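Side-chain contacts in (5-formylfuran-3-yl)methyl phosphate transaminase (Methanococcus jannaschii, PDB 2Z61), which catalyses the pyridoxal-phosphate-dependent transamination between 4-(hydroxymethyl)-2-furancarboxaldehyde phosphate and alanine, giving pyruvate and the furan precursor of methanofuran: residues N193-E198 and K280-R285; L288-V293 and W298-P303; E319-L324 and L332-G337. One frame throughout, in Å; residues are numbered along the deposited sequence.

Contact 1. Residues N193-E198 and K280-R285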
loop_
_atom_site.group_PDB
_atom_site.type_symbol
_atom_site.label_atom_id
_atom_site.label_comp_id
_atom_site.label_asym_id
_atom_site.label_seq_id
_atom_site.Cartn_x
_atom_site.Cartn_y
_atom_site.Cartn_z
ATOM N N ASN A 193 -6.365 -3.122 19.881
ATOM C CA ASN A 193 -6.411 -2.430 21.158
ATOM C C ASN A 193 -7.710 -1.628 21.186
ATOM O O ASN A 193 -8.128 -1.074 20.171
ATOM C CB ASN A 193 -5.198 -1.507 21.282
ATOM C CG ASN A 193 -4.710 -1.379 22.699
ATOM O OD1 ASN A 193 -4.038 -0.409 23.052
ATOM N ND2 ASN A 193 -5.055 -2.353 23.531
ATOM N N GLY A 194 -8.356 -1.567 22.344
ATOM C CA GLY A 194 -9.617 -0.852 22.431
ATOM C C GLY A 194 -10.728 -1.886 22.458
ATOM O O GLY A 194 -11.780 -1.680 23.060
ATOM N N LEU A 195 -10.493 -3.007 21.782
ATOM C CA LEU A 195 -11.459 -4.094 21.769
ATOM C C LEU A 195 -11.075 -5.034 22.905
ATOM O O LEU A 195 -10.620 -6.155 22.680
ATOM C CB LEU A 195 -11.416 -4.827 20.425
ATOM C CG LEU A 195 -11.926 -3.989 19.249
ATOM C CD1 LEU A 195 -11.851 -4.786 17.962
ATOM C CD2 LEU A 195 -13.356 -3.552 19.535
ATOM N N VAL A 196 -11.232 -4.545 24.130
ATOM C CA VAL A 196 -10.908 -5.308 25.335
ATOM C C VAL A 196 -12.120 -5.229 26.255
ATOM O O VAL A 196 -12.598 -4.141 26.560
ATOM C CB VAL A 196 -9.648 -4.735 26.019
ATOM C CG1 VAL A 196 -9.405 -5.421 27.353
ATOM C CG2 VAL A 196 -8.449 -4.939 25.106
ATOM N N TYR A 197 -12.607 -6.382 26.702
ATOM C CA TYR A 197 -13.812 -6.425 27.521
ATOM C C TYR A 197 -13.633 -6.618 29.022
ATOM O O TYR A 197 -14.583 -6.468 29.782
ATOM C CB TYR A 197 -14.746 -7.498 26.953
ATOM C CG TYR A 197 -14.769 -7.480 25.437
ATOM C CD1 TYR A 197 -14.211 -8.522 24.699
ATOM C CD2 TYR A 197 -15.277 -6.383 24.742
ATOM C CE1 TYR A 197 -14.150 -8.474 23.306
ATOM C CE2 TYR A 197 -15.219 -6.319 23.343
ATOM C CZ TYR A 197 -14.652 -7.368 22.636
ATOM O OH TYR A 197 -14.574 -7.308 21.263
ATOM N N GLU A 198 -12.420 -6.958 29.440
ATOM C CA GLU A 198 -12.103 -7.148 30.852
ATOM C C GLU A 198 -10.702 -6.616 31.128
ATOM O O GLU A 198 -9.742 -7.003 30.461
ATOM C CB GLU A 198 -12.147 -8.628 31.232
ATOM C CG GLU A 198 -13.524 -9.183 31.522
ATOM C CD GLU A 198 -13.461 -10.613 32.029
ATOM O OE1 GLU A 198 -12.803 -10.844 33.067
ATOM O OE2 GLU A 198 -14.068 -11.503 31.393
ATOM N N LYS A 280 -19.839 -2.939 23.358
ATOM C CA LYS A 280 -20.806 -3.657 24.188
ATOM C C LYS A 280 -21.398 -4.854 23.440
ATOM O O LYS A 280 -21.505 -5.947 23.989
ATOM C CB LYS A 280 -21.943 -2.725 24.620
ATOM C CG LYS A 280 -21.780 -2.103 25.998
ATOM C CD LYS A 280 -20.497 -1.308 26.128
ATOM C CE LYS A 280 -20.420 -0.638 27.494
ATOM N NZ LYS A 280 -21.617 0.219 27.762
ATOM N N GLU A 281 -21.785 -4.644 22.187
ATOM C CA GLU A 281 -22.360 -5.719 21.390
ATOM C C GLU A 281 -21.375 -6.878 21.232
ATOM O O GLU A 281 -21.752 -8.039 21.381
ATOM C CB GLU A 281 -22.783 -5.192 20.011
ATOM C CG GLU A 281 -23.297 -6.275 19.069
ATOM C CD GLU A 281 -24.584 -6.929 19.551
ATOM O OE1 GLU A 281 -24.739 -7.159 20.769
ATOM O OE2 GLU A 281 -25.442 -7.225 18.699
ATOM N N PHE A 282 -20.116 -6.562 20.933
ATOM C CA PHE A 282 -19.092 -7.595 20.771
ATOM C C PHE A 282 -18.959 -8.418 22.051
ATOM O O PHE A 282 -18.784 -9.631 22.001
ATOM C CB PHE A 282 -17.731 -6.961 20.435
ATOM C CG PHE A 282 -17.456 -6.815 18.953
ATOM C CD1 PHE A 282 -16.832 -5.677 18.460
ATOM C CD2 PHE A 282 -17.777 -7.832 18.061
ATOM C CE1 PHE A 282 -16.532 -5.552 17.106
ATOM C CE2 PHE A 282 -17.480 -7.720 16.700
ATOM C CZ PHE A 282 -16.856 -6.576 16.224
ATOM N N ASP A 283 -19.035 -7.752 23.199
ATOM C CA ASP A 283 -18.898 -8.445 24.473
ATOM C C ASP A 283 -20.083 -9.374 24.730
ATOM O O ASP A 283 -19.921 -10.462 25.289
ATOM C CB ASP A 283 -18.750 -7.433 25.612
ATOM C CG ASP A 283 -18.457 -8.098 26.943
ATOM O OD1 ASP A 283 -17.705 -9.093 26.956
ATOM O OD2 ASP A 283 -18.963 -7.618 27.979
ATOM N N ARG A 284 -21.274 -8.949 24.318
ATOM C CA ARG A 284 -22.456 -9.781 24.500
ATOM C C ARG A 284 -22.257 -11.055 23.677
ATOM O O ARG A 284 -22.584 -12.158 24.118
ATOM C CB ARG A 284 -23.712 -9.050 24.021
ATOM C CG ARG A 284 -25.005 -9.696 24.500
ATOM C CD ARG A 284 -26.233 -8.948 24.009
ATOM N NE ARG A 284 -27.119 -9.768 23.187
ATOM C CZ ARG A 284 -27.431 -9.487 21.925
ATOM N NH1 ARG A 284 -26.933 -8.405 21.344
ATOM N NH2 ARG A 284 -28.237 -10.289 21.244
ATOM N N ARG A 285 -21.703 -10.890 22.481
ATOM C CA ARG A 285 -21.447 -12.014 21.593
ATOM C C ARG A 285 -20.370 -12.928 22.170
ATOM O O ARG A 285 -20.504 -14.152 22.162
ATOM C CB ARG A 285 -20.993 -11.500 20.234
ATOM C CG ARG A 285 -21.977 -10.554 19.567
ATOM C CD ARG A 285 -21.324 -9.896 18.372
ATOM N NE ARG A 285 -22.269 -9.184 17.530
ATOM C CZ ARG A 285 -21.927 -8.555 16.412
ATOM N NH1 ARG A 285 -20.655 -8.558 16.017
ATOM N NH2 ARG A 285 -22.854 -7.929 15.689
HETATM O O HOH W 1 -16.980 -5.019 28.656
#
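The phenol of Tyr197 lies along the flank of helix 269-295, its side chain running past Asp283 in the opposite direction and ending beside Phe282 CB. At the base of the side chain, Tyr197 CB sits 3.4 Å from Asp283 OD1; farther along, Tyr197 CD2 meets Asp283 CB at 3.7 Å. The ring and carboxylate planes are nearly parallel, 11° apart, and Asp283 CA lies over the rim of one ring face while the carbonyl O of Leu195 lies over the rim of the other. At the far end Tyr197 OH comes to 3.3 Å from Phe282 CB. Beside it, Leu195 CD2 touches Phe282 CD1 at 4.2 Å. With CG anti to the backbone N (chi1 -174°), Asp283 extends its carboxylate past the base of the tyrosine. A water donates to Tyr197 O (3.0 Å) and, weakly, to Asp283 OD2. One layer out, Asp283 OD1 is fixed by a salt bridge to Arg286, Tyr197 OH is hydrogen-bonded to Ala306 O, and Phe282 meets Phe41 edge-to-face. With a leucine in place of Tyr197, the Ala306 carbonyl would probably lose its hydroxyl partner and the helix flank at Asp283 its flat aromatic cover. The site joins the loop between strands 185-189 and 214-219 of the seven-stranded sheet to the long helix. Direct contact is by packing alone; Arg286, of the same helix, pairs with Asp283 and also with Glu198 of the loop, so a charge link between loop and helix passes through it.

Contact 2. Residues L288-V293 and W298-P303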
loop_
_atom_site.group_PDB
_atom_site.type_symbol
_atom_site.label_atom_id
_atom_site.label_comp_id
_atom_site.label_asym_id
_atom_site.label_seq_id
_atom_site.Cartn_x
_atom_site.Cartn_y
_atom_site.Cartn_z
ATOM N N LEU A 288 -21.711 -15.234 24.726
ATOM C CA LEU A 288 -22.558 -16.266 24.143
ATOM C C LEU A 288 -21.660 -17.388 23.630
ATOM O O LEU A 288 -21.950 -18.568 23.828
ATOM C CB LEU A 288 -23.373 -15.697 22.977
ATOM C CG LEU A 288 -24.557 -16.511 22.436
ATOM C CD1 LEU A 288 -24.806 -16.116 20.991
ATOM C CD2 LEU A 288 -24.271 -17.998 22.510
ATOM N N VAL A 289 -20.566 -17.012 22.973
ATOM C CA VAL A 289 -19.632 -17.993 22.431
ATOM C C VAL A 289 -18.929 -18.782 23.529
ATOM O O VAL A 289 -18.685 -19.983 23.381
ATOM C CB VAL A 289 -18.552 -17.318 21.542
ATOM C CG1 VAL A 289 -17.444 -18.309 21.227
ATOM C CG2 VAL A 289 -19.178 -16.807 20.247
ATOM N N LEU A 290 -18.600 -18.107 24.626
ATOM C CA LEU A 290 -17.912 -18.760 25.734
ATOM C C LEU A 290 -18.815 -19.726 26.480
ATOM O O LEU A 290 -18.353 -20.755 26.973
ATOM C CB LEU A 290 -17.358 -17.721 26.707
ATOM C CG LEU A 290 -16.170 -16.915 26.180
ATOM C CD1 LEU A 290 -15.778 -15.849 27.190
ATOM C CD2 LEU A 290 -15.011 -17.854 25.903
ATOM N N LYS A 291 -20.101 -19.397 26.565
ATOM C CA LYS A 291 -21.045 -20.267 27.249
ATOM C C LYS A 291 -21.088 -21.623 26.552
ATOM O O LYS A 291 -20.992 -22.662 27.206
ATOM C CB LYS A 291 -22.445 -19.637 27.274
ATOM C CG LYS A 291 -23.489 -20.452 28.045
ATOM C CD LYS A 291 -23.904 -21.711 27.282
ATOM C CE LYS A 291 -24.673 -22.702 28.155
ATOM N NZ LYS A 291 -23.771 -23.527 29.011
ATOM N N TYR A 292 -21.230 -21.612 25.227
ATOM C CA TYR A 292 -21.287 -22.859 24.464
ATOM C C TYR A 292 -19.969 -23.620 24.489
ATOM O O TYR A 292 -19.957 -24.841 24.640
ATOM C CB TYR A 292 -21.684 -22.594 23.009
ATOM C CG TYR A 292 -23.169 -22.385 22.793
ATOM C CD1 TYR A 292 -23.828 -21.285 23.343
ATOM C CD2 TYR A 292 -23.913 -23.282 22.024
ATOM C CE1 TYR A 292 -25.194 -21.080 23.130
ATOM C CE2 TYR A 292 -25.277 -23.087 21.801
ATOM C CZ TYR A 292 -25.909 -21.986 22.355
ATOM O OH TYR A 292 -27.251 -21.779 22.129
ATOM N N VAL A 293 -18.864 -22.898 24.335
ATOM C CA VAL A 293 -17.547 -23.517 24.343
ATOM C C VAL A 293 -17.327 -24.331 25.618
ATOM O O VAL A 293 -16.811 -25.444 25.567
ATOM C CB VAL A 293 -16.439 -22.445 24.204
ATOM C CG1 VAL A 293 -15.066 -23.057 24.447
ATOM C CG2 VAL A 293 -16.494 -21.836 22.813
ATOM N N TRP A 298 -14.931 -27.744 25.546
ATOM C CA TRP A 298 -13.695 -27.266 24.926
ATOM C C TRP A 298 -12.890 -26.413 25.901
ATOM O O TRP A 298 -13.436 -25.874 26.864
ATOM C CB TRP A 298 -13.995 -26.440 23.670
ATOM C CG TRP A 298 -14.582 -27.220 22.537
ATOM C CD1 TRP A 298 -14.541 -28.574 22.364
ATOM C CD2 TRP A 298 -15.239 -26.686 21.382
ATOM N NE1 TRP A 298 -15.128 -28.916 21.168
ATOM C CE2 TRP A 298 -15.566 -27.778 20.546
ATOM C CE3 TRP A 298 -15.581 -25.390 20.970
ATOM C CZ2 TRP A 298 -16.218 -27.614 19.319
ATOM C CZ3 TRP A 298 -16.230 -25.226 19.750
ATOM C CH2 TRP A 298 -16.542 -26.335 18.938
ATOM N N GLU A 299 -11.592 -26.286 25.645
ATOM C CA GLU A 299 -10.724 -25.499 26.511
ATOM C C GLU A 299 -10.252 -24.190 25.893
ATOM O O GLU A 299 -9.852 -24.141 24.728
ATOM C CB GLU A 299 -9.496 -26.313 26.921
ATOM C CG GLU A 299 -9.738 -27.300 28.045
ATOM C CD GLU A 299 -8.474 -28.029 28.443
ATOM O OE1 GLU A 299 -7.457 -27.352 28.709
ATOM O OE2 GLU A 299 -8.495 -29.276 28.492
ATOM N N VAL A 300 -10.344 -23.112 26.660
ATOM C CA VAL A 300 -9.846 -21.821 26.217
ATOM C C VAL A 300 -9.193 -21.297 27.465
ATOM O O VAL A 300 -9.291 -21.917 28.519
ATOM C CB VAL A 300 -10.960 -20.825 25.795
ATOM C CG1 VAL A 300 -11.676 -21.327 24.542
ATOM C CG2 VAL A 300 -11.925 -20.593 26.953
ATOM N N ASN A 301 -8.524 -20.164 27.366
ATOM C CA ASN A 301 -7.850 -19.591 28.523
ATOM C C ASN A 301 -7.899 -18.096 28.501
ATOM O O ASN A 301 -6.944 -17.500 27.972
ATOM C CB ASN A 301 -6.425 -19.355 28.282
ATOM C CG ASN A 301 -5.682 -20.562 27.836
ATOM O OD1 ASN A 301 -5.580 -21.543 28.577
ATOM N ND2 ASN A 301 -5.159 -20.528 26.622
ATOM N N ASN A 302 -8.863 -17.456 29.081
ATOM C CA ASN A 302 -8.929 -15.998 29.059
ATOM C C ASN A 302 -9.065 -15.057 27.848
ATOM O O ASN A 302 -8.513 -13.962 27.829
ATOM C CB ASN A 302 -8.096 -15.336 30.199
ATOM C CG ASN A 302 -8.912 -14.245 30.937
ATOM O OD1 ASN A 302 -10.137 -14.329 31.049
ATOM N ND2 ASN A 302 -8.213 -13.232 31.459
ATOM N N PRO A 303 -9.862 -15.469 26.835
ATOM C CA PRO A 303 -10.043 -14.563 25.695
ATOM C C PRO A 303 -10.874 -13.332 26.104
ATOM O O PRO A 303 -12.077 -13.445 26.376
ATOM C CB PRO A 303 -10.745 -15.448 24.660
ATOM C CG PRO A 303 -11.600 -16.357 25.519
ATOM C CD PRO A 303 -10.626 -16.719 26.645
#
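Val293 is the bump at the centre, its two methyls parted among the side chains of the returning chain. CG1 fits between Trp298 CB, 3.6 Å away, and Val300 CG1, 3.8 Å away; the two valines meet tip to tip, whereas Val293 and Trp298 cross at about a right angle. The other methyl, Val293 CG2, comes up to the edge of the indole, near its plane, 4.1 Å from CE3. This division follows from the rotamer: CG1 is anti to the backbone N (chi1 170°) and CG2 anti to the carbonyl carbon. One helical turn earlier, Leu290 reaches out with CD2, which rests on Pro303 CG at 3.7 Å and more loosely on Val300 CG2, the leucine and proline sliding past each other. A single backbone bond, Trp298 N to Val293 O at 3.0 Å, pins the start of the strip. Pro311 and Val309 also pack on Val300, and Pro303 O accepts a hydrogen bond from Arg286 NH1 of the same helix. The end of helix 269-295 is thus folded back on by the chain leading to strand 308-309. One backbone hydrogen bond ties the turn; the rest is apolar packing, partly buried, reliant on fit of shape.

Contact 3. Residues E319-L324 and L332-G337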
loop_
_atom_site.group_PDB
_atom_site.type_symbol
_atom_site.label_atom_id
_atom_site.label_comp_id
_atom_site.label_asym_id
_atom_site.label_seq_id
_atom_site.Cartn_x
_atom_site.Cartn_y
_atom_site.Cartn_z
ATOM N N GLU A 319 -9.725 -31.201 9.931
ATOM C CA GLU A 319 -10.759 -32.161 9.580
ATOM C C GLU A 319 -12.100 -31.746 10.164
ATOM O O GLU A 319 -13.127 -31.807 9.488
ATOM C CB GLU A 319 -10.371 -33.555 10.070
ATOM C CG GLU A 319 -9.152 -34.120 9.357
ATOM C CD GLU A 319 -8.734 -35.471 9.899
ATOM O OE1 GLU A 319 -9.592 -36.380 9.946
ATOM O OE2 GLU A 319 -7.550 -35.627 10.270
ATOM N N PHE A 320 -12.081 -31.321 11.423
ATOM C CA PHE A 320 -13.294 -30.887 12.098
ATOM C C PHE A 320 -13.990 -29.820 11.258
ATOM O O PHE A 320 -15.190 -29.902 11.000
ATOM C CB PHE A 320 -12.954 -30.304 13.470
ATOM C CG PHE A 320 -14.149 -29.784 14.221
ATOM C CD1 PHE A 320 -15.007 -30.655 14.885
ATOM C CD2 PHE A 320 -14.427 -28.419 14.250
ATOM C CE1 PHE A 320 -16.129 -30.177 15.569
ATOM C CE2 PHE A 320 -15.543 -27.928 14.929
ATOM C CZ PHE A 320 -16.398 -28.810 15.592
ATOM N N ALA A 321 -13.221 -28.825 10.832
ATOM C CA ALA A 321 -13.748 -27.725 10.033
ATOM C C ALA A 321 -14.443 -28.204 8.762
ATOM O O ALA A 321 -15.584 -27.833 8.498
ATOM C CB ALA A 321 -12.624 -26.754 9.680
ATOM N N TYR A 322 -13.757 -29.027 7.975
ATOM C CA TYR A 322 -14.337 -29.532 6.737
ATOM C C TYR A 322 -15.677 -30.221 6.947
ATOM O O TYR A 322 -16.662 -29.884 6.290
ATOM C CB TYR A 322 -13.371 -30.493 6.039
ATOM C CG TYR A 322 -12.727 -29.890 4.817
ATOM C CD1 TYR A 322 -11.806 -28.848 4.932
ATOM C CD2 TYR A 322 -13.075 -30.324 3.540
ATOM C CE1 TYR A 322 -11.248 -28.250 3.802
ATOM C CE2 TYR A 322 -12.527 -29.732 2.401
ATOM C CZ TYR A 322 -11.614 -28.694 2.540
ATOM O OH TYR A 322 -11.077 -28.095 1.421
ATOM N N LYS A 323 -15.715 -31.183 7.861
ATOM C CA LYS A 323 -16.948 -31.911 8.130
ATOM C C LYS A 323 -18.083 -30.997 8.571
ATOM O O LYS A 323 -19.196 -31.084 8.048
ATOM C CB LYS A 323 -16.713 -32.983 9.199
ATOM C CG LYS A 323 -15.684 -34.027 8.801
ATOM C CD LYS A 323 -15.554 -35.110 9.859
ATOM C CE LYS A 323 -14.515 -36.148 9.456
ATOM N NZ LYS A 323 -14.393 -37.243 10.462
ATOM N N LEU A 324 -17.800 -30.117 9.523
ATOM C CA LEU A 324 -18.817 -29.205 10.030
ATOM C C LEU A 324 -19.402 -28.361 8.901
ATOM O O LEU A 324 -20.619 -28.192 8.806
ATOM C CB LEU A 324 -18.219 -28.294 11.106
ATOM C CG LEU A 324 -19.081 -28.005 12.342
ATOM C CD1 LEU A 324 -18.318 -27.072 13.273
ATOM C CD2 LEU A 324 -20.405 -27.376 11.938
ATOM N N LEU A 332 -15.735 -22.379 9.813
ATOM C CA LEU A 332 -14.790 -22.132 10.901
ATOM C C LEU A 332 -13.386 -22.159 10.316
ATOM O O LEU A 332 -13.163 -22.735 9.256
ATOM C CB LEU A 332 -14.896 -23.216 11.986
ATOM C CG LEU A 332 -16.111 -23.226 12.911
ATOM C CD1 LEU A 332 -15.921 -24.292 13.972
ATOM C CD2 LEU A 332 -16.281 -21.865 13.560
ATOM N N THR A 333 -12.440 -21.552 11.023
ATOM C CA THR A 333 -11.059 -21.505 10.568
ATOM C C THR A 333 -10.185 -22.517 11.302
ATOM O O THR A 333 -10.100 -22.493 12.527
ATOM C CB THR A 333 -10.460 -20.110 10.798
ATOM O OG1 THR A 333 -11.301 -19.124 10.180
ATOM C CG2 THR A 333 -9.046 -20.032 10.214
ATOM N N PRO A 334 -9.525 -23.423 10.558
ATOM C CA PRO A 334 -8.654 -24.432 11.173
ATOM C C PRO A 334 -7.467 -23.791 11.893
ATOM O O PRO A 334 -6.758 -22.961 11.328
ATOM C CB PRO A 334 -8.239 -25.302 9.986
ATOM C CG PRO A 334 -8.334 -24.365 8.818
ATOM C CD PRO A 334 -9.609 -23.619 9.102
ATOM N N GLY A 335 -7.256 -24.191 13.142
ATOM C CA GLY A 335 -6.181 -23.632 13.939
ATOM C C GLY A 335 -4.772 -23.807 13.414
ATOM O O GLY A 335 -3.934 -22.925 13.595
ATOM N N ILE A 336 -4.508 -24.941 12.774
ATOM C CA ILE A 336 -3.180 -25.243 12.233
ATOM C C ILE A 336 -2.612 -24.107 11.381
ATOM O O ILE A 336 -1.397 -23.944 11.285
ATOM C CB ILE A 336 -3.213 -26.545 11.381
ATOM C CG1 ILE A 336 -1.803 -26.916 10.914
ATOM C CG2 ILE A 336 -4.130 -26.360 10.176
ATOM C CD1 ILE A 336 -0.828 -27.195 12.044
ATOM N N GLY A 337 -3.492 -23.316 10.773
ATOM C CA GLY A 337 -3.035 -22.225 9.929
ATOM C C GLY A 337 -2.239 -21.140 10.635
ATOM O O GLY A 337 -1.421 -20.458 10.014
HETATM O O HOH W 2 -15.817 -25.325 9.534
#
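Leu332 aims its CD1 methyl at helix 317-328, where it meets two side chains from successive turns. Leu324 CD1 approaches it at 3.7 Å and Phe320 CE2 at 3.8 Å. The methyl reaches the phenylalanine ring at its edge, in the ring plane, so the contact is made with the rim of the ring and not with its pi face. Both leucine and phenylalanine run at a slant to one another, as do the two leucines. Phe320 is turned this way by its first torsion: CG stands anti to the backbone N (chi1 178°), which carries the ring along the helix side and lets CE2 reach Leu332. The partner methyl is offered by Leu332 with CG anti to its carbonyl carbon (chi1 -73°). Nearer the backbones, Ala321 points its CB at the chain from Leu332 to Pro334, 4.1 Å from Leu332 O and 4.4 Å from Pro334 CD; its small side chain is consistent with the close approach of the main chains, with Ala321 CA 5.8 Å from Leu332 CA. A water links the two backbones, donating to Ala321 O at 2.7 Å and accepting from Leu332 N at 3.0 Å. Outside the pair, Ile346 of the neighbouring strand packs on both Phe320 and Leu332, while Ile364 and Phe367 of helix 354-368 press on Leu324. The helix is thereby seated beside strand 333-334, an outer strand of the three-stranded antiparallel sheet, where Thr333 is backbone hydrogen-bonded to Arg347 of strand 346-349. Every touching residue is buried: the chemistry is that of a hydrophobic core, in which a solitary bridging water supplies partners to two backbone polar groups without any direct bond between the segments.

In the fold
After the N-terminal helices and the first five strands of the seven-stranded sheet, the loop after strand 185-189 supplies residues 193-198. Contact 1 closes an 81-residue excursion that holds the sheet's last two strands, 214-219 and 232-235, and ties that loop to helix 269-295. The same helix runs on into contact 2, which closes a short turn and joins its C-terminal end to the chain entering strand 308-309. Contact 3 closes another, joining helix 317-328 to the small antiparallel sheet, with strand 330-331, paired with 32-33, inside its loop. The three loops follow in series; none nests or crosses. Contacts 2 and 3 touch through Trp298 CZ2 and Phe320 CZ (3.9 Å); contacts 1 and 3 do not.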